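Lectin CEL-I, N-acetyl-D-galactosamine-specific C-type (Cucumaria echinata, PDB 4WQQ) binds carbohydrate through calcium ions as a C-type lectin, naturally specific for galactose and N-acetylgalactosamine and engineered here to recognise mannose. Local coordinates at residues V42-V47 / C136-E141. The protein carries 3 engineered substitutions. Numbering follows the deposited sequence.
Sequences VRSDLV and CKLTFE
Arg43 and Glu141 meet at the solvent side of an antiparallel strand pair, strand 42-46 against the last strand of the chain, 132-140. Arg43 NE gives a salt-bridging hydrogen bond of 2.8 Å to Glu141 OE1, which lies in the guanidinium plane although the donor stands above the carboxylate plane, the two planes being turned 59° apart. A bend at chi3 (-64°) turns the guanidinium across the glutamate, so that Arg43 NH1 forms a salt bridge with Asp45 OD2 (2.9 Å), while a water links Arg43 NH2 to Glu141 OE2. Asp45 OD1 is hydrogen-bonded to Thr88 OG1. Beneath this network the backbones are joined in two hydrogen-bonded pairs, Arg43 with Thr139 and Asp45 with Lys137; Thr139 N to Arg43 O, at 2.8 Å, is nearly straight (168°).

The other face, bearing Val42, Ser44, Leu138 and Phe140, is closely packed. Leu138 CD2 lies 3.5 Å from Ser44 CB, and Val42 CG2 approaches Phe140 CD1 to 3.7 Å, obliquely to the ring. Leu40 of the second subunit packs on Val42 and Leu138, and Cys4 of the same subunit on Phe140, bringing this face to the dimer interface. At the far end Cys136 is tied to helix 25-34 by its disulfide with Cys32, and Lys137 NZ pairs with Glu54. Shared by two carboxylates, Arg43 probably balances their charge and steadies the Glu141 side chain, while apolar packing secures the opposite face.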
loop_
_atom_site.group_PDB
_atom_site.type_symbol
_atom_site.label_atom_id
_atom_site.label_comp_id
_atom_site.label_asym_id
_atom_site.label_seq_id
_atom_site.Cartn_x
_atom_site.Cartn_y
_atom_site.Cartn_z
ATOM N N VAL A 42 0.786 -1.458 7.225
ATOM C CA VAL A 42 -0.235 -0.497 6.788
ATOM C C VAL A 42 -1.380 -0.445 7.788
ATOM O O VAL A 42 -2.133 -1.426 7.975
ATOM C CB VAL A 42 -0.811 -0.828 5.399
ATOM C CG1 VAL A 42 -1.816 0.203 4.940
ATOM C CG2 VAL A 42 0.315 -0.941 4.376
ATOM N N ARG A 43 -1.520 0.685 8.443
ATOM C CA ARG A 43 -2.699 0.904 9.299
ATOM C C ARG A 43 -3.807 1.470 8.464
ATOM O O ARG A 43 -3.614 2.417 7.739
ATOM C CB ARG A 43 -2.338 1.880 10.444
ATOM C CG ARG A 43 -3.562 2.467 11.125
ATOM C CD ARG A 43 -3.278 3.574 12.123
ATOM N NE ARG A 43 -2.499 3.072 13.230
ATOM C CZ ARG A 43 -3.010 2.428 14.268
ATOM N NH1 ARG A 43 -4.315 2.393 14.484
ATOM N NH2 ARG A 43 -2.214 1.882 15.140
ATOM N N SER A 44 -4.985 0.847 8.551
ATOM C CA SER A 44 -6.223 1.438 8.114
ATOM C C SER A 44 -6.988 1.862 9.331
ATOM O O SER A 44 -7.066 1.145 10.293
ATOM C CB SER A 44 -7.006 0.432 7.271
ATOM O OG SER A 44 -8.256 0.939 6.796
ATOM N N ASP A 45 -7.560 3.061 9.302
ATOM C CA ASP A 45 -8.227 3.604 10.496
ATOM C C ASP A 45 -9.200 4.676 10.050
ATOM O O ASP A 45 -9.262 5.054 8.830
ATOM C CB ASP A 45 -7.167 4.114 11.449
ATOM C CG ASP A 45 -7.557 4.034 12.893
ATOM O OD1 ASP A 45 -8.762 4.272 13.226
ATOM O OD2 ASP A 45 -6.647 3.870 13.742
ATOM N N LEU A 46 -10.045 5.123 10.931
ATOM C CA LEU A 46 -10.827 6.319 10.639
ATOM C C LEU A 46 -9.884 7.488 10.280
ATOM O O LEU A 46 -8.812 7.582 10.807
ATOM C CB LEU A 46 -11.691 6.698 11.845
ATOM C CG LEU A 46 -12.991 5.874 11.961
ATOM C CD1 LEU A 46 -13.604 6.024 13.327
ATOM C CD2 LEU A 46 -14.013 6.165 10.869
ATOM N N VAL A 47 -10.319 8.350 9.385
ATOM C CA VAL A 47 -9.494 9.475 8.897
ATOM C C VAL A 47 -9.127 10.386 10.066
ATOM O O VAL A 47 -9.951 10.721 10.947
ATOM C CB VAL A 47 -10.257 10.182 7.738
ATOM C CG1 VAL A 47 -11.540 10.809 8.254
ATOM C CG2 VAL A 47 -9.384 11.201 7.054
ATOM N N CYS A 136 -12.229 6.041 5.717
ATOM C CA CYS A 136 -11.010 5.435 6.200
ATOM C C CYS A 136 -9.777 6.018 5.519
ATOM O O CYS A 136 -9.881 6.635 4.446
ATOM C CB CYS A 136 -11.018 3.937 5.964
ATOM S SG CYS A 136 -12.543 3.104 6.532
ATOM N N LYS A 137 -8.647 5.815 6.151
ATOM C CA LYS A 137 -7.363 6.390 5.681
ATOM C C LYS A 137 -6.351 5.322 5.927
ATOM O O LYS A 137 -6.344 4.728 6.995
ATOM C CB LYS A 137 -7.067 7.635 6.499
ATOM C CG LYS A 137 -5.748 8.327 6.335
ATOM C CD LYS A 137 -5.732 9.641 7.177
ATOM C CE LYS A 137 -4.312 10.162 7.317
ATOM N NZ LYS A 137 -4.208 11.472 8.001
ATOM N N LEU A 138 -5.437 5.146 4.961
ATOM C CA LEU A 138 -4.238 4.370 5.157
ATOM C C LEU A 138 -3.050 5.188 5.596
ATOM O O LEU A 138 -2.781 6.247 5.024
ATOM C CB LEU A 138 -3.895 3.666 3.876
ATOM C CG LEU A 138 -4.984 2.754 3.331
ATOM C CD1 LEU A 138 -4.406 2.047 2.161
ATOM C CD2 LEU A 138 -5.593 1.723 4.303
ATOM N N THR A 139 -2.330 4.651 6.583
ATOM C CA THR A 139 -1.077 5.240 7.047
ATOM C C THR A 139 0.019 4.154 6.902
ATOM O O THR A 139 -0.095 3.044 7.415
ATOM C CB THR A 139 -1.176 5.741 8.518
ATOM O OG1 THR A 139 -2.202 6.740 8.591
ATOM C CG2 THR A 139 0.132 6.364 9.012
ATOM N N PHE A 140 1.107 4.516 6.218
ATOM C CA PHE A 140 2.244 3.631 6.011
ATOM C C PHE A 140 3.225 3.845 7.084
ATOM O O PHE A 140 4.032 4.756 7.040
ATOM C CB PHE A 140 2.785 3.824 4.638
ATOM C CG PHE A 140 1.701 3.691 3.604
ATOM C CD1 PHE A 140 1.246 2.459 3.214
ATOM C CD2 PHE A 140 1.125 4.809 3.042
ATOM C CE1 PHE A 140 0.222 2.366 2.285
ATOM C CE2 PHE A 140 0.077 4.715 2.148
ATOM C CZ PHE A 140 -0.380 3.503 1.751
ATOM N N GLU A 141 3.055 2.997 8.092
ATOM C CA GLU A 141 3.741 3.053 9.358
ATOM C C GLU A 141 5.104 2.431 9.268
ATOM O O GLU A 141 5.509 1.801 8.288
ATOM C CB GLU A 141 2.920 2.354 10.428
ATOM C CG GLU A 141 1.625 3.063 10.670
ATOM C CD GLU A 141 0.904 2.565 11.903
ATOM O OE1 GLU A 141 0.224 3.387 12.561
ATOM O OE2 GLU A 141 1.031 1.382 12.212
ATOM O OXT GLU A 141 5.879 2.589 10.230
HETATM O O HOH W 1 0.604 1.119 14.825
#